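Local coordinates for protein Cg9734-pa (Drosophila melanogaster, PDB 2BK9) that is a haem-binding globin of the fly with six-coordinate iron that probably binds and carries oxygen, at residues 90-93 / 94-98; 145-148 / 149-153. The protein carries 1 engineered substitution. All blocks are in the same frame, centred on the assembly; numbering follows the deposited sequence.

Contact 1. Residues 90-93 / 94-98. With HEM (protoporphyrin IX containing Fe), chain B.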
loop_
_atom_site.group_PDB
_atom_site.type_symbol
_atom_site.label_atom_id
_atom_site.label_comp_id
_atom_site.label_asym_id
_atom_site.label_seq_id
_atom_site.Cartn_x
_atom_site.Cartn_y
_atom_site.Cartn_z
ATOM N N THR A 90 11.588 4.605 -1.364
ATOM C CA THR A 90 12.806 3.974 -1.820
ATOM C C THR A 90 13.205 2.863 -0.881
ATOM O O THR A 90 13.589 1.761 -1.290
ATOM C CB THR A 90 13.917 4.990 -2.000
ATOM O OG1 THR A 90 13.557 5.915 -3.038
ATOM C CG2 THR A 90 15.201 4.300 -2.428
ATOM N N LYS A 91 13.049 3.111 0.414
ATOM C CA LYS A 91 13.387 2.097 1.403
ATOM C C LYS A 91 12.442 0.893 1.293
ATOM O O LYS A 91 12.891 -0.250 1.306
ATOM C CB LYS A 91 13.399 2.676 2.817
ATOM C CG LYS A 91 13.691 1.612 3.852
ATOM C CD LYS A 91 13.927 2.196 5.233
ATOM C CE LYS A 91 14.292 1.112 6.198
ATOM N NZ LYS A 91 15.703 0.640 6.030
ATOM N N ILE A 92 11.160 1.135 1.109
ATOM C CA ILE A 92 10.243 0.015 0.885
ATOM C C ILE A 92 10.666 -0.783 -0.344
ATOM O O ILE A 92 10.727 -2.015 -0.321
ATOM C CB ILE A 92 8.812 0.530 0.716
ATOM C CG1 ILE A 92 8.297 1.175 2.009
ATOM C CG2 ILE A 92 7.886 -0.578 0.279
ATOM C CD1 ILE A 92 8.327 0.295 3.205
ATOM N N ALA A 93 10.982 -0.114 -1.433
ATOM C CA ALA A 93 11.352 -0.808 -2.654
ATOM C C ALA A 93 12.587 -1.682 -2.411
ATOM O O ALA A 93 12.622 -2.869 -2.764
ATOM C CB ALA A 93 11.606 0.154 -3.780
ATOM N N VAL A 94 13.594 -1.088 -1.812
ATOM C CA VAL A 94 14.821 -1.844 -1.629
ATOM C C VAL A 94 14.582 -2.999 -0.664
ATOM O O VAL A 94 15.149 -4.092 -0.872
ATOM C CB VAL A 94 15.939 -0.903 -1.203
ATOM C CG1 VAL A 94 17.177 -1.687 -0.859
ATOM C CG2 VAL A 94 16.223 0.074 -2.351
ATOM N N SER A 95 13.733 -2.838 0.326
ATOM C CA SER A 95 13.443 -3.905 1.273
ATOM C C SER A 95 12.849 -5.147 0.616
ATOM O O SER A 95 12.944 -6.232 1.181
ATOM C CB SER A 95 12.470 -3.404 2.369
ATOM O OG SER A 95 13.147 -2.577 3.268
ATOM N N HIS A 96 12.202 -5.026 -0.523
ATOM C CA HIS A 96 11.590 -6.167 -1.184
ATOM C C HIS A 96 12.479 -6.816 -2.228
ATOM O O HIS A 96 12.119 -7.874 -2.725
ATOM C CB HIS A 96 10.239 -5.767 -1.771
ATOM C CG HIS A 96 9.205 -5.459 -0.741
ATOM N ND1 HIS A 96 9.092 -4.236 -0.122
ATOM C CD2 HIS A 96 8.281 -6.259 -0.152
ATOM C CE1 HIS A 96 8.096 -4.293 0.768
ATOM N NE2 HIS A 96 7.573 -5.500 0.749
ATOM N N ILE A 97 13.611 -6.213 -2.577
ATOM C CA ILE A 97 14.510 -6.805 -3.576
ATOM C C ILE A 97 14.872 -8.245 -3.252
ATOM O O ILE A 97 14.847 -9.102 -4.144
ATOM C CB ILE A 97 15.716 -5.894 -3.803
ATOM C CG1 ILE A 97 15.265 -4.658 -4.566
ATOM C CG2 ILE A 97 16.823 -6.646 -4.519
ATOM C CD1 ILE A 97 16.336 -3.602 -4.693
ATOM N N PRO A 98 15.134 -8.591 -1.984
ATOM C CA PRO A 98 15.422 -9.983 -1.630
ATOM C C PRO A 98 14.251 -10.941 -1.756
ATOM O O PRO A 98 14.409 -12.105 -1.441
ATOM C CB PRO A 98 15.876 -9.893 -0.140
ATOM C CG PRO A 98 16.349 -8.501 -0.032
ATOM C CD PRO A 98 15.363 -7.710 -0.819
HETATM C CHA HEM B . 8.211 -7.334 4.055
HETATM C CHB HEM B . 6.022 -3.090 3.487
HETATM C CHC HEM B . 4.175 -4.709 -0.595
HETATM C CHD HEM B . 5.967 -9.058 0.192
HETATM C C1A HEM B . 7.828 -6.027 4.204
HETATM C C2A HEM B . 8.370 -5.099 5.197
HETATM C C3A HEM B . 7.781 -3.891 5.042
HETATM C C4A HEM B . 6.836 -4.067 3.977
HETATM C CMA HEM B . 7.967 -2.559 5.794
HETATM C CAA HEM B . 9.450 -5.485 6.215
HETATM C CBA HEM B . 10.827 -5.528 5.554
HETATM C CGA HEM B . 11.788 -6.040 6.594
HETATM O O1A HEM B . 11.845 -7.284 6.829
HETATM O O2A HEM B . 12.506 -5.214 7.182
HETATM C C1B HEM B . 5.268 -3.169 2.341
HETATM C C2B HEM B . 4.567 -2.057 1.762
HETATM C C3B HEM B . 4.048 -2.517 0.608
HETATM C C4B HEM B . 4.463 -3.875 0.431
HETATM C CMB HEM B . 4.463 -0.694 2.386
HETATM C CAB HEM B . 3.294 -1.770 -0.424
HETATM C CBB HEM B . 2.466 -0.767 -0.199
HETATM C C1C HEM B . 4.492 -6.020 -0.764
HETATM C C2C HEM B . 4.140 -6.871 -1.896
HETATM C C3C HEM B . 4.583 -8.104 -1.652
HETATM C C4C HEM B . 5.264 -8.054 -0.383
HETATM C CMC HEM B . 3.400 -6.372 -3.136
HETATM C CAC HEM B . 4.395 -9.283 -2.567
HETATM C CBC HEM B . 4.323 -10.554 -2.232
HETATM C C1D HEM B . 6.721 -8.998 1.317
HETATM C C2D HEM B . 7.516 -10.040 1.812
HETATM C C3D HEM B . 8.178 -9.546 2.969
HETATM C C4D HEM B . 7.746 -8.179 3.086
HETATM C CMD HEM B . 7.599 -11.449 1.251
HETATM C CAD HEM B . 9.141 -10.320 3.831
HETATM C CBD HEM B . 8.429 -11.161 4.844
HETATM C CGD HEM B . 9.347 -11.969 5.707
HETATM O O1D HEM B . 8.857 -12.826 6.479
HETATM O O2D HEM B . 10.587 -11.761 5.637
HETATM N NA HEM B . 6.918 -5.360 3.453
HETATM N NB HEM B . 5.195 -4.294 1.510
HETATM N NC HEM B . 5.186 -6.773 0.148
HETATM N ND HEM B . 6.880 -7.869 2.091
HETATM FE FE HEM B . 6.035 -6.088 1.835
#

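Contact 2. Residues 145-148 / 149-153. With MG (magnesium ion), chain D.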
loop_
_atom_site.group_PDB
_atom_site.type_symbol
_atom_site.label_atom_id
_atom_site.label_comp_id
_atom_site.label_asym_id
_atom_site.label_seq_id
_atom_site.Cartn_x
_atom_site.Cartn_y
_atom_site.Cartn_z
ATOM N N ALA A 145 13.475 2.154 -8.472
ATOM C CA ALA A 145 14.443 1.436 -7.691
ATOM C C ALA A 145 14.580 -0.054 -8.050
ATOM O O ALA A 145 15.461 -0.710 -7.490
ATOM C CB ALA A 145 14.117 1.559 -6.212
ATOM N N ILE A 146 13.737 -0.595 -8.941
ATOM C CA ILE A 146 13.736 -2.014 -9.275
ATOM C C ILE A 146 13.539 -2.193 -10.751
ATOM O O ILE A 146 13.025 -1.331 -11.448
ATOM C CB ILE A 146 12.654 -2.794 -8.483
ATOM C CG1 ILE A 146 11.256 -2.183 -8.697
ATOM C CG2 ILE A 146 13.018 -2.864 -7.015
ATOM C CD1 ILE A 146 10.160 -3.092 -8.262
ATOM N N ASP A 147 13.964 -3.359 -11.227
ATOM C CA ASP A 147 13.612 -3.830 -12.551
ATOM C C ASP A 147 12.211 -4.445 -12.543
ATOM O O ASP A 147 11.549 -4.484 -11.509
ATOM C CB ASP A 147 14.712 -4.740 -13.122
ATOM C CG ASP A 147 14.775 -6.148 -12.522
ATOM O OD1 ASP A 147 13.861 -6.559 -11.770
ATOM O OD2 ASP A 147 15.761 -6.878 -12.825
ATOM N N ASP A 148 11.760 -4.884 -13.709
ATOM C CA ASP A 148 10.395 -5.377 -13.804
ATOM C C ASP A 148 10.175 -6.568 -12.862
ATOM O O ASP A 148 9.041 -6.826 -12.465
ATOM C CB ASP A 148 10.064 -5.853 -15.212
ATOM C CG ASP A 148 9.793 -4.778 -16.168
ATOM O OD1 ASP A 148 9.801 -3.598 -15.812
ATOM O OD2 ASP A 148 9.401 -5.077 -17.322
ATOM N N ASP A 149 11.192 -7.384 -12.591
ATOM C CA ASP A 149 11.053 -8.571 -11.767
ATOM C C ASP A 149 11.296 -8.328 -10.292
ATOM O O ASP A 149 11.123 -9.242 -9.477
ATOM C CB ASP A 149 11.998 -9.655 -12.279
ATOM C CG ASP A 149 11.704 -10.033 -13.661
ATOM O OD1 ASP A 149 10.530 -10.173 -14.071
ATOM O OD2 ASP A 149 12.629 -10.166 -14.449
ATOM N N GLY A 150 11.622 -7.089 -9.919
ATOM C CA GLY A 150 11.877 -6.788 -8.528
ATOM C C GLY A 150 13.283 -6.903 -8.045
ATOM O O GLY A 150 13.519 -6.797 -6.857
ATOM N N ASN A 151 14.233 -7.083 -8.945
ATOM C CA ASN A 151 15.622 -7.013 -8.588
ATOM C C ASN A 151 16.098 -5.571 -8.544
ATOM O O ASN A 151 15.427 -4.669 -9.049
ATOM C CB ASN A 151 16.477 -7.759 -9.634
ATOM C CG ASN A 151 16.062 -9.206 -9.830
ATOM O OD1 ASN A 151 15.564 -9.546 -10.932
ATOM N ND2 ASN A 151 16.187 -9.996 -8.839
ATOM N N ALA A 152 17.261 -5.362 -7.985
ATOM C CA ALA A 152 17.897 -4.079 -8.112
ATOM C C ALA A 152 18.124 -3.779 -9.602
ATOM O O ALA A 152 18.289 -4.692 -10.410
ATOM C CB ALA A 152 19.222 -4.072 -7.375
ATOM N N LYS A 153 18.134 -2.522 -9.983
ATOM C CA LYS A 153 18.340 -2.192 -11.400
ATOM C C LYS A 153 19.630 -2.713 -12.019
ATOM O O LYS A 153 20.656 -2.775 -11.357
ATOM C CB LYS A 153 18.190 -0.677 -11.627
ATOM C CG LYS A 153 16.664 -0.379 -11.608
ATOM C CD LYS A 153 16.351 0.923 -12.139
ATOM C CE LYS A 153 14.919 1.230 -12.167
ATOM N NZ LYS A 153 14.035 0.595 -13.182
ATOM O OXT LYS A 153 19.657 -3.052 -13.216
HETATM MG MG MG D . 17.388 -6.917 -14.031
HETATM O O HOH W 1 18.094 -0.449 -7.769
HETATM O O HOH W 2 17.610 -4.789 -14.363
HETATM O O HOH W 3 16.175 -7.136 -15.692
#

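Contact 1. Residues 90-93 / 94-98
His96 works in two directions at once: its NE2 binds the haem iron at 2.0 Å, while ND1, across the same ring, gives its proton to the main-chain O of Ile92, one turn back along the helix, at 2.8 Å. That bond is nearly straight (170° at the hydrogen), and Ile92 O lies close to the imidazole plane, although ND1 stands above the plane of the carbonyl it meets. Metal and carbonyl together fix the rotation of the ring, and the hydrogen bond probably makes the imidazole more electron-rich toward the iron. With chi1 at -68°, CG lies beside the backbone N of His96, which turns the ring back along the helix to Ile92. This is the proximal histidine of the globin fold, on the F helix (81-96); His61 binds the same iron, so the haem is six-coordinate with two histidines. The side chains of Ile92 and His96 lie next to each other, both directed at the porphyrin. The CG2 branch of Ile92, anti to the backbone N, packs on CE1 of His96 at 3.8 Å, and the other branch reaches the porphyrin, CD1 lying 3.9 Å from the haem methyl CMA. Shortened to an alanine here, the Ile92 side chain loses both CG2 and CD1, which would probably open a gap beside haem CMA and leave CE1 of His96 without its hydrocarbon neighbour. Farther from the haem the helix is regular: Val94 N bonds to Thr90 O and Ser95 N to Lys91 O, both at 2.9 Å. At His96 the bonding shifts toward partners three residues back: its N bonds to Ala93 O at 3.1 Å and weakly to Ile92 O, and Ile97 N bonds to Val94 O, with a weak bond to Ala93 O.

Contact 2. Residues 145-148 / 149-153
Residues 145-148 and 149-153, in the C-terminal tail beyond the last globin helix (125-143), fold back on each other through a type I beta turn from Asp147 to Gly150, closed by Gly150 N bonding to Asp147 O at 3.1 Å. Behind the turn, Asp147 N donates to Asn151 O at 2.9 Å, and the CA of Ile146 makes a CH...O contact with the same oxygen. Gly150 has a positive phi (91°), where a side chain would jam against the preceding carbonyl.

The two carboxylate oxygens of Asp147 divide the work. OD1 faces into the turn and takes Asn151 N at 2.9 Å, from above the carboxylate plane; a weak bond from Asp149 N to the same OD1 gives an Asx turn. A chi1 of 75° places the carboxylate between its own backbone N and carbonyl carbon, where OD1 meets these amides while OD2 binds magnesium at 2.0 Å. Two waters share the ion.

Lys153, the last residue, lays its chain across the backbone of Ile146, bending at the end to bring NZ to Ile146 O at 2.8 Å; NZ also bonds weakly to Phe143 O. One of the magnesium-bound waters donates to the terminal carboxylate, 2.9 Å from Lys153 OXT.

How the contacts relate
Contact 1 precedes contact 2 in the chain, yet their centres lie only 9 Å apart, because the C-terminal tail folds back against the end of helix 81-96. Ile97 is the main point of meeting: its CG1 packs against Ile146 CG2 at 3.8 Å and Gly150 O at 3.6 Å, and its CG2 lies 3.7 Å from Ala152 N. One turn earlier, Ala93 CB touches Ala145 CB at 3.8 Å. The tail thus backs the helix that carries one of the two iron ligands without joining the haem pocket: the side chain of Ile146 is about 7 Å from that of His96 and about 9 Å from the haem.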